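Local coordinates for protein coronin (Toxoplasma gondii, PDB 4OZU) that probably binds actin filaments, and is represented here by its WD40 beta-propeller domain, one part of a longer chain, at residues 10-15 / 277-282; 188-193 / 219-224; 233-238 / 245-250; 267-272 / 287-292. One frame throughout, in Å; residues are numbered along the deposited sequence. Where two conformers were deposited one is given.

How the interactions relate
All four contacts lie in neighbouring blades of one WD40 beta-propeller. Interaction 2 joins the blade of residues 175-211 to the next, residues 220-265. Interaction 3 is that second blade's central hairpin. Interactions 2 and 3 have centres about 8 Å apart and share a sheet. Interaction 4 lies in the following blade, residues 271-309, and reaches back to Arg-245 of interaction 3. Interaction 1, about 21 Å from interaction 4 between centres, joins that blade to the segment leading into strand 16-25 of the ring-closing blade. Along the chain interactions 2 and 3 are nested within interaction 1, while interaction 4 alternates with it. They thus tie successive blades to one another and to the N-terminal segment.

Interaction 1 (10-15 / 277-282); sequences PLIKNL and ETTGML
Leu-15 and Met-281 meet tip to tip, CD2 of the leucine lying 3.6 Å from CE of the methionine. Ile-12 crosses the same methionine at a slant, and its CD1 lies 4.1 Å from Met-281 SD. That methyl also rests on Thr-279, 3.9 Å from CB. The methionine chain is bent at chi2 (-48°) and chi3 (-55°). The two bends bring its sulfur and methyl against the two aliphatic side chains. Ile-332 and Val-305 add to the apolar cluster.

The contact joins two blades of the beta-propeller. Residues 10-15 lead into strand 16-25, which pairs with strand 343-350 from much later in the chain and so closes the ring. Residues 277-280 form the turn before strand 281-286 of the preceding blade, and Met-281 starts the strand.

Polar links come from strand 291-298. Gln-296 NE2 is hydrogen-bonded to the carbonyls of both Pro-10 and Thr-279, while its OE1 meets Ile-12 N. Its amide thus clamps the two backbones together. Leu-15 O is bonded to the Tyr-294 hydroxyl. The turn leading to Met-281 has its own brace. Thr-279 OG1 accepts from Met-281 N at 3.3 Å, with an N-H...O angle of 161°, forming an ST turn. The same hydroxyl is hydrogen-bonded to Asp-276 OD2.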
# COMPACT_ATOMS: atom_id res chain seq x y z
N PRO A 10 -1.74 -21.20 -2.78
CA PRO A 10 -2.72 -22.01 -2.06
C PRO A 10 -4.14 -21.49 -2.17
O PRO A 10 -4.36 -20.28 -2.25
CB PRO A 10 -2.24 -21.93 -0.61
CG PRO A 10 -1.58 -20.61 -0.52
CD PRO A 10 -0.95 -20.36 -1.86
N LEU A 11 -5.10 -22.41 -2.17
CA LEU A 11 -6.50 -22.06 -1.99
C LEU A 11 -6.71 -21.82 -0.51
O LEU A 11 -6.35 -22.67 0.31
CB LEU A 11 -7.42 -23.17 -2.49
CG LEU A 11 -8.91 -22.94 -2.21
CD1 LEU A 11 -9.45 -21.80 -3.05
CD2 LEU A 11 -9.70 -24.22 -2.45
N ILE A 12 -7.27 -20.67 -0.16
CA ILE A 12 -7.47 -20.31 1.23
C ILE A 12 -8.95 -20.08 1.51
O ILE A 12 -9.48 -19.02 1.19
CB ILE A 12 -6.66 -19.07 1.62
CG1 ILE A 12 -5.17 -19.33 1.38
CG2 ILE A 12 -6.91 -18.71 3.09
CD1 ILE A 12 -4.28 -18.12 1.54
N LYS A 13 -9.59 -21.08 2.11
CA LYS A 13 -11.00 -21.00 2.46
C LYS A 13 -11.19 -20.49 3.87
O LYS A 13 -12.27 -20.01 4.23
CB LYS A 13 -11.67 -22.37 2.31
CG LYS A 13 -11.96 -22.77 0.87
CD LYS A 13 -12.70 -24.09 0.83
CE LYS A 13 -13.28 -24.37 -0.54
NZ LYS A 13 -14.09 -25.62 -0.55
N ASN A 14 -10.14 -20.60 4.68
CA ASN A 14 -10.20 -20.25 6.09
C ASN A 14 -9.03 -19.36 6.45
O ASN A 14 -7.88 -19.69 6.19
CB ASN A 14 -10.18 -21.50 6.97
CG ASN A 14 -11.23 -22.51 6.56
OD1 ASN A 14 -10.92 -23.56 6.00
ND2 ASN A 14 -12.48 -22.20 6.86
N LEU A 15 -9.34 -18.22 7.05
CA LEU A 15 -8.32 -17.27 7.49
C LEU A 15 -8.93 -16.44 8.59
O LEU A 15 -9.92 -15.75 8.37
CB LEU A 15 -7.86 -16.39 6.33
CG LEU A 15 -6.63 -15.53 6.58
CD1 LEU A 15 -5.38 -16.38 6.58
CD2 LEU A 15 -6.53 -14.43 5.54
N GLU A 277 -0.22 -10.27 -3.32
CA GLU A 277 -0.04 -10.79 -4.66
C GLU A 277 0.41 -12.25 -4.65
O GLU A 277 0.33 -12.94 -5.66
CB GLU A 277 0.98 -9.95 -5.42
CG GLU A 277 2.43 -10.16 -4.97
CD GLU A 277 3.11 -11.31 -5.71
OE1 GLU A 277 3.04 -11.35 -6.95
OE2 GLU A 277 3.72 -12.18 -5.03
N THR A 278 0.89 -12.70 -3.49
CA THR A 278 1.49 -14.03 -3.38
C THR A 278 0.46 -15.12 -3.08
O THR A 278 0.60 -16.24 -3.57
CB THR A 278 2.58 -14.04 -2.27
OG1 THR A 278 3.37 -12.84 -2.37
CG2 THR A 278 3.47 -15.26 -2.41
N THR A 279 -0.57 -14.79 -2.30
CA THR A 279 -1.64 -15.74 -1.98
C THR A 279 -2.97 -15.40 -2.63
O THR A 279 -3.85 -16.26 -2.73
CB THR A 279 -1.89 -15.84 -0.46
OG1 THR A 279 -2.40 -14.59 0.02
CG2 THR A 279 -0.61 -16.20 0.30
N GLY A 280 -3.13 -14.15 -3.05
CA GLY A 280 -4.40 -13.69 -3.59
C GLY A 280 -5.36 -13.12 -2.56
O GLY A 280 -6.48 -12.75 -2.90
N MET A 281 -4.94 -13.02 -1.31
CA MET A 281 -5.78 -12.39 -0.29
C MET A 281 -5.95 -10.92 -0.62
O MET A 281 -4.99 -10.22 -1.00
CB MET A 281 -5.19 -12.54 1.11
CG MET A 281 -5.19 -13.94 1.69
SD MET A 281 -6.75 -14.85 1.55
CE MET A 281 -7.90 -13.73 2.34
N LEU A 282 -7.18 -10.45 -0.48
CA LEU A 282 -7.54 -9.08 -0.81
C LEU A 282 -8.32 -8.48 0.35
O LEU A 282 -9.44 -8.90 0.63
CB LEU A 282 -8.36 -9.04 -2.11
CG LEU A 282 -8.70 -7.70 -2.74
CD1 LEU A 282 -7.46 -6.85 -2.99
CD2 LEU A 282 -9.45 -7.91 -4.03

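Interaction 2 (188-193 / 219-224); sequences ACTTKD and CKCTWI
This contact packs two consecutive blades of the WD40 propeller against each other. Strand 188-191 is the second strand of one blade, and strand 220-223 is the first of the next. Their axes run nearly antiparallel, at 174°, with a closest approach of 6.2 Å. They belong to separate sheets, and side chains fill the gap between them.

Thr-190 makes the direct polar link. Its OG1 donates to Cys-219 O at 2.9 Å, coming from above the carbonyl plane, 52° out of it, and not along a lone pair. The torsion chi1 of 52° sets OG1 between the backbone N and C, and CG2 then faces the CB atoms of Cys-219 and Cys-221. Ser-177 OG is bonded both to this threonine hydroxyl and to Cys-221 N, so it positions the pair from the first blade. The thiol of Cys-221 lies over Ala-188, with SG 3.9 Å from its CB.

Trp-223 closes the other end. Ala-188 CB packs against the indole, 3.7 Å from CE2, and Ala-188 N sits at the ring edge in its plane. That amide and the indole NE1 are both donors. NE1 is satisfied by Lys-179 O. A water at the opposite end bridges the blades, accepting from Cys-219 N at 2.9 Å and donating to Thr-191 O at 3.2 Å.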
# COMPACT_ATOMS: atom_id res chain seq x y z
N ALA A 188 -2.16 2.53 -12.23
CA ALA A 188 -3.60 2.77 -12.22
C ALA A 188 -3.90 3.83 -11.19
O ALA A 188 -3.28 3.86 -10.12
CB ALA A 188 -4.37 1.50 -11.93
N CYS A 189 -4.83 4.71 -11.52
CA CYS A 189 -5.24 5.74 -10.57
C CYS A 189 -6.73 6.02 -10.68
O CYS A 189 -7.34 5.78 -11.72
CB CYS A 189 -4.45 7.03 -10.80
SG CYS A 189 -4.60 7.73 -12.46
N THR A 190 -7.30 6.49 -9.58
CA THR A 190 -8.68 6.94 -9.56
C THR A 190 -8.71 8.45 -9.40
O THR A 190 -7.84 9.03 -8.75
CB THR A 190 -9.48 6.29 -8.42
OG1 THR A 190 -8.78 6.47 -7.19
CG2 THR A 190 -9.66 4.79 -8.68
N THR A 191 -9.70 9.08 -10.00
CA THR A 191 -9.87 10.52 -9.88
C THR A 191 -11.28 10.85 -9.43
O THR A 191 -12.17 9.99 -9.42
CB THR A 191 -9.56 11.24 -11.21
OG1 THR A 191 -10.13 10.52 -12.30
CG2 THR A 191 -8.05 11.33 -11.41
N LYS A 192 -11.47 12.10 -9.04
CA LYS A 192 -12.71 12.54 -8.44
C LYS A 192 -13.88 12.54 -9.44
O LYS A 192 -15.04 12.61 -9.03
CB LYS A 192 -12.52 13.94 -7.85
CG LYS A 192 -13.46 14.27 -6.71
CD LYS A 192 -13.19 15.67 -6.19
CE LYS A 192 -14.45 16.31 -5.64
NZ LYS A 192 -14.28 17.77 -5.40
N ASP A 193 -13.57 12.44 -10.73
CA ASP A 193 -14.63 12.33 -11.74
C ASP A 193 -15.14 10.89 -11.86
O ASP A 193 -15.86 10.57 -12.80
CB ASP A 193 -14.14 12.82 -13.11
CG ASP A 193 -12.96 12.02 -13.64
OD1 ASP A 193 -12.28 11.36 -12.83
OD2 ASP A 193 -12.72 12.06 -14.86
N CYS A 219 -13.48 6.67 -4.99
CA CYS A 219 -13.06 5.36 -5.48
C CYS A 219 -11.58 5.15 -5.19
O CYS A 219 -10.80 6.10 -5.17
CB CYS A 219 -13.31 5.24 -6.99
SG CYS A 219 -15.01 5.56 -7.48
N LYS A 220 -11.19 3.89 -4.95
CA LYS A 220 -9.80 3.56 -4.67
C LYS A 220 -9.45 2.34 -5.50
O LYS A 220 -10.32 1.51 -5.76
CB LYS A 220 -9.59 3.27 -3.18
CG LYS A 220 -9.97 4.41 -2.24
CD LYS A 220 -8.89 5.48 -2.19
CE LYS A 220 -9.31 6.64 -1.30
NZ LYS A 220 -8.26 7.68 -1.14
N CYS A 221 -8.20 2.20 -5.91
CA CYS A 221 -7.80 1.05 -6.70
C CYS A 221 -6.52 0.41 -6.20
O CYS A 221 -5.78 0.98 -5.40
CB CYS A 221 -7.63 1.43 -8.17
SG CYS A 221 -6.10 2.35 -8.55
N THR A 222 -6.31 -0.82 -6.65
CA THR A 222 -5.01 -1.46 -6.56
C THR A 222 -4.96 -2.52 -7.66
O THR A 222 -5.99 -2.92 -8.20
CB THR A 222 -4.78 -2.09 -5.19
OG1 THR A 222 -3.39 -2.41 -5.04
CG2 THR A 222 -5.62 -3.34 -5.01
N TRP A 223 -3.76 -2.97 -8.00
CA TRP A 223 -3.61 -4.00 -9.02
C TRP A 223 -3.78 -5.38 -8.40
O TRP A 223 -3.44 -5.59 -7.24
CB TRP A 223 -2.24 -3.90 -9.69
CG TRP A 223 -2.15 -2.74 -10.60
CD1 TRP A 223 -1.90 -1.45 -10.25
CD2 TRP A 223 -2.30 -2.76 -12.02
NE1 TRP A 223 -1.89 -0.65 -11.37
CE2 TRP A 223 -2.13 -1.43 -12.47
CE3 TRP A 223 -2.55 -3.76 -12.96
CZ2 TRP A 223 -2.21 -1.08 -13.81
CZ3 TRP A 223 -2.63 -3.40 -14.30
CH2 TRP A 223 -2.46 -2.08 -14.71
N ILE A 224 -4.33 -6.31 -9.18
CA ILE A 224 -4.48 -7.68 -8.75
C ILE A 224 -3.93 -8.61 -9.83
O ILE A 224 -4.59 -9.55 -10.26
CB ILE A 224 -5.96 -8.01 -8.41
CG1 ILE A 224 -6.89 -7.62 -9.56
CG2 ILE A 224 -6.36 -7.30 -7.12
CD1 ILE A 224 -8.35 -7.97 -9.34
O HOH W 1 -13.83 8.72 -6.98

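Interaction 3 (233-238 / 245-250); sequences HVFTTG and REMAIW
Residues 233-238 and 245-250 form an antiparallel beta hairpin, the second and third strands of a four-stranded blade. Val-234 with Trp-250, Thr-236 with Ala-248 and Gly-238 with Glu-246 are the hydrogen-bonded pairs, each bonded in both directions. Phe-235 with Ile-249 and Thr-237 with Met-247 are the non-hydrogen-bonded pairs.

On the face with Val-234, Thr-236 and Trp-250, the indole lies across the threonine side chain at about a right angle. Trp-250 NE1 donates to Thr-236 OG1 at 2.9 Å, with an angle of 168°, and the hydroxyl sits in the ring plane. The threonine chi1 of 59° places OG1 in front of this N-H. Thr-236 OG1 is also hydrogen-bonded to His-213 NE2, and Glu-246 OE2 to His-213 ND1. The chain Trp-Thr-His-acid resembles the structural tetrad of WD40 repeats, though the acid is a glutamate at the start of the third strand, not an aspartate in the turn before it. This hydrogen-bonded chain would hold the indole and the histidine in their rotations. Glu-246 OE2 has a second partner in His-261 NE2.

The face with Phe-235, Met-247 and Ile-249 is largely apolar, though Thr-237 on it is hydrogen-bonded through OG1 to Leu-271 O. Ile-249 CG1 meets the edge of the Phe-235 ring at CD1, 4.0 Å away. Met-247 CB lies 3.5 Å from Phe-235 CZ. Its sulfur lies edge-on beside the ring, a Met-aromatic contact left doubtful by the two conformers of this side chain. Ile-249 CG2 touches the edge of the His-233 ring, 3.8 Å from CD2.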
# COMPACT_ATOMS: atom_id res chain seq x y z
N HIS A 233 -5.02 -7.09 -14.63
CA HIS A 233 -6.27 -6.88 -13.89
C HIS A 233 -6.08 -5.88 -12.74
O HIS A 233 -5.05 -5.87 -12.06
CB HIS A 233 -6.82 -8.20 -13.36
CG HIS A 233 -7.48 -9.03 -14.42
ND1 HIS A 233 -6.86 -9.39 -15.59
CD2 HIS A 233 -8.73 -9.55 -14.49
CE1 HIS A 233 -7.68 -10.10 -16.33
NE2 HIS A 233 -8.83 -10.22 -15.69
N VAL A 234 -7.11 -5.05 -12.56
CA VAL A 234 -7.13 -4.00 -11.55
C VAL A 234 -8.41 -4.14 -10.74
O VAL A 234 -9.44 -4.55 -11.27
CB VAL A 234 -7.08 -2.59 -12.19
CG1 VAL A 234 -7.27 -1.50 -11.13
CG2 VAL A 234 -5.78 -2.39 -12.92
N PHE A 235 -8.32 -3.80 -9.46
CA PHE A 235 -9.45 -3.90 -8.52
C PHE A 235 -9.83 -2.52 -8.03
O PHE A 235 -8.95 -1.75 -7.67
CB PHE A 235 -9.06 -4.77 -7.32
CG PHE A 235 -10.16 -4.94 -6.30
CD1 PHE A 235 -11.17 -5.87 -6.51
CD2 PHE A 235 -10.16 -4.20 -5.13
CE1 PHE A 235 -12.17 -6.04 -5.57
CE2 PHE A 235 -11.16 -4.37 -4.19
CZ PHE A 235 -12.16 -5.30 -4.41
N THR A 236 -11.13 -2.19 -8.02
CA THR A 236 -11.58 -0.92 -7.46
C THR A 236 -12.63 -1.11 -6.39
O THR A 236 -13.39 -2.08 -6.42
CB THR A 236 -12.17 0.03 -8.53
OG1 THR A 236 -13.29 -0.59 -9.17
CG2 THR A 236 -11.14 0.41 -9.57
N THR A 237 -12.63 -0.17 -5.44
CA THR A 237 -13.74 0.01 -4.51
C THR A 237 -14.36 1.36 -4.80
O THR A 237 -13.69 2.26 -5.30
CB THR A 237 -13.30 0.00 -3.05
OG1 THR A 237 -12.47 1.15 -2.80
CG2 THR A 237 -12.54 -1.27 -2.71
N GLY A 238 -15.62 1.51 -4.45
CA GLY A 238 -16.29 2.77 -4.67
C GLY A 238 -17.71 2.69 -4.18
O GLY A 238 -18.06 1.84 -3.36
N ARG A 245 -21.50 0.70 -0.68
CA ARG A 245 -20.11 0.38 -1.00
C ARG A 245 -20.05 -0.88 -1.86
O ARG A 245 -20.72 -1.87 -1.58
CB ARG A 245 -19.27 0.22 0.27
CG ARG A 245 -19.28 1.48 1.14
CD ARG A 245 -18.13 1.55 2.15
NE ARG A 245 -18.23 0.53 3.18
CZ ARG A 245 -17.51 0.53 4.29
NH1 ARG A 245 -16.64 1.51 4.53
NH2 ARG A 245 -17.66 -0.44 5.18
N GLU A 246 -19.24 -0.82 -2.91
CA GLU A 246 -19.17 -1.90 -3.88
C GLU A 246 -17.76 -2.03 -4.43
O GLU A 246 -16.89 -1.21 -4.14
CB GLU A 246 -20.16 -1.66 -5.01
CG GLU A 246 -19.96 -0.32 -5.70
CD GLU A 246 -20.96 -0.08 -6.81
OE1 GLU A 246 -22.14 -0.48 -6.65
OE2 GLU A 246 -20.57 0.49 -7.84
N MET A 247 -17.54 -3.04 -5.25
CA MET A 247 -16.22 -3.29 -5.81
C MET A 247 -16.32 -3.85 -7.21
O MET A 247 -17.38 -4.35 -7.62
CB MET A 247 -15.45 -4.27 -4.93
CG MET A 247 -16.15 -5.60 -4.76
SD MET A 247 -15.34 -6.68 -3.57
CE MET A 247 -16.55 -7.99 -3.44
N ALA A 248 -15.22 -3.77 -7.94
CA ALA A 248 -15.17 -4.27 -9.30
C ALA A 248 -13.78 -4.76 -9.65
O ALA A 248 -12.78 -4.25 -9.14
CB ALA A 248 -15.60 -3.19 -10.27
N ILE A 249 -13.75 -5.77 -10.52
CA ILE A 249 -12.52 -6.26 -11.14
C ILE A 249 -12.54 -5.85 -12.60
O ILE A 249 -13.56 -6.02 -13.28
CB ILE A 249 -12.39 -7.79 -11.02
CG1 ILE A 249 -12.21 -8.20 -9.55
CG2 ILE A 249 -11.21 -8.30 -11.87
CD1 ILE A 249 -12.19 -9.70 -9.31
N TRP A 250 -11.43 -5.29 -13.07
CA TRP A 250 -11.29 -4.80 -14.43
C TRP A 250 -10.14 -5.48 -15.13
O TRP A 250 -9.09 -5.70 -14.54
CB TRP A 250 -11.06 -3.29 -14.46
CG TRP A 250 -12.04 -2.55 -13.66
CD1 TRP A 250 -12.00 -2.32 -12.31
CD2 TRP A 250 -13.24 -1.93 -14.14
NE1 TRP A 250 -13.09 -1.60 -11.92
CE2 TRP A 250 -13.87 -1.35 -13.02
CE3 TRP A 250 -13.84 -1.83 -15.39
CZ2 TRP A 250 -15.07 -0.66 -13.13
CZ3 TRP A 250 -15.03 -1.14 -15.50
CH2 TRP A 250 -15.64 -0.57 -14.38

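Interaction 4 (267-272 / 287-292); sequences GSSPLY and KGDSSC
Residues 267-272 and 287-292 face each other mainly as loops at one end of a WD40 propeller blade. Their backbones come nearest at Ser-269 and Lys-287, with CA atoms 6.3 Å apart. Strands 271-275 and 281-286 are paired neighbours in the blade, as between Tyr-272 and Cys-285. Cys-292 forms a disulfide with Cys-285 in a structure of this protein. Just past that pairing a water bridges the two backbones. It donates to Pro-270 O at 2.8 Å and accepts from Lys-287 N at 3.0 Å. Gly-288 turns the chain with a positive phi of 96°.

Ser-269 makes the direct bond. Its OG donates to Lys-287 O at 2.6 Å, tilted 20° from the carbonyl plane. A chi1 of -67° holds OG beside its own backbone N and aims it across the gap. Farther along, Lys-287 passes obliquely by Tyr-272, with CD 3.9 Å from the ring atom CE2, while its NZ is hydrogen-bonded to Ser-36 O. Asp-289 OD2 lies 4.1 Å from Leu-271 CD2 and forms a salt bridge with Arg-245 NH1. The same NH1 is hydrogen-bonded to Ser-269 O. One arginine nitrogen from the preceding blade therefore grips both loops, and its positive charge would probably favour an ionised Asp-289.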
# COMPACT_ATOMS: atom_id res chain seq x y z
N GLY A 267 -21.66 0.87 4.33
CA GLY A 267 -20.78 1.73 5.11
C GLY A 267 -20.58 3.08 4.44
O GLY A 267 -21.09 3.32 3.35
N SER A 268 -19.84 3.97 5.10
CA SER A 268 -19.69 5.35 4.65
C SER A 268 -18.27 5.69 4.22
O SER A 268 -18.06 6.57 3.38
CB SER A 268 -20.13 6.32 5.75
OG SER A 268 -19.38 6.11 6.93
N SER A 269 -17.29 5.00 4.79
CA SER A 269 -15.88 5.28 4.51
C SER A 269 -15.43 4.69 3.19
O SER A 269 -15.76 3.54 2.87
CB SER A 269 -15.00 4.73 5.63
OG SER A 269 -15.22 5.43 6.85
N PRO A 270 -14.65 5.46 2.41
CA PRO A 270 -13.99 4.82 1.27
C PRO A 270 -13.15 3.63 1.73
O PRO A 270 -12.59 3.65 2.82
CB PRO A 270 -13.12 5.93 0.68
CG PRO A 270 -13.81 7.19 1.07
CD PRO A 270 -14.43 6.92 2.41
N LEU A 271 -13.12 2.60 0.90
CA LEU A 271 -12.40 1.37 1.23
C LEU A 271 -11.06 1.30 0.50
O LEU A 271 -11.00 1.42 -0.72
CB LEU A 271 -13.24 0.15 0.88
CG LEU A 271 -14.47 -0.07 1.77
CD1 LEU A 271 -15.40 -1.10 1.16
CD2 LEU A 271 -14.08 -0.47 3.18
N TYR A 272 -10.00 1.13 1.28
CA TYR A 272 -8.66 0.89 0.75
C TYR A 272 -8.48 -0.59 0.50
O TYR A 272 -8.57 -1.39 1.44
CB TYR A 272 -7.60 1.41 1.72
CG TYR A 272 -7.57 2.91 1.81
CD1 TYR A 272 -6.79 3.66 0.93
CD2 TYR A 272 -8.36 3.59 2.73
CE1 TYR A 272 -6.78 5.03 0.98
CE2 TYR A 272 -8.35 4.97 2.79
CZ TYR A 272 -7.56 5.68 1.91
OH TYR A 272 -7.55 7.05 1.95
N LYS A 287 -11.03 3.58 6.81
CA LYS A 287 -10.69 4.40 7.97
C LYS A 287 -11.97 4.84 8.66
O LYS A 287 -12.91 5.31 8.02
CB LYS A 287 -9.87 5.62 7.56
CG LYS A 287 -8.53 5.29 6.93
CD LYS A 287 -7.89 6.53 6.34
CE LYS A 287 -6.46 6.69 6.82
NZ LYS A 287 -5.87 7.98 6.37
N GLY A 288 -12.01 4.68 9.98
CA GLY A 288 -13.19 4.99 10.76
C GLY A 288 -14.07 3.78 11.01
O GLY A 288 -14.89 3.80 11.93
N ASP A 289 -13.90 2.74 10.20
CA ASP A 289 -14.61 1.48 10.41
C ASP A 289 -13.96 0.70 11.54
O ASP A 289 -12.75 0.80 11.73
CB ASP A 289 -14.62 0.62 9.14
CG ASP A 289 -15.46 1.21 8.02
OD1 ASP A 289 -16.24 2.16 8.28
OD2 ASP A 289 -15.37 0.71 6.88
N SER A 290 -14.75 -0.07 12.27
CA SER A 290 -14.21 -0.92 13.33
C SER A 290 -13.95 -2.34 12.84
O SER A 290 -13.48 -3.19 13.60
CB SER A 290 -15.15 -0.94 14.54
OG SER A 290 -16.43 -1.44 14.18
N SER A 291 -14.23 -2.60 11.56
CA SER A 291 -14.03 -3.93 10.98
C SER A 291 -13.34 -3.88 9.63
O SER A 291 -13.33 -2.84 8.96
CB SER A 291 -15.37 -4.65 10.85
OG SER A 291 -16.24 -3.95 9.98
N CYS A 292 -12.74 -5.00 9.25
CA CYS A 292 -12.07 -5.18 7.97
C CYS A 292 -12.44 -6.55 7.42
O CYS A 292 -12.29 -7.55 8.12
CB CYS A 292 -10.55 -5.08 8.12
SG CYS A 292 -9.66 -6.15 6.96
O HOH W 2 -11.29 5.44 4.50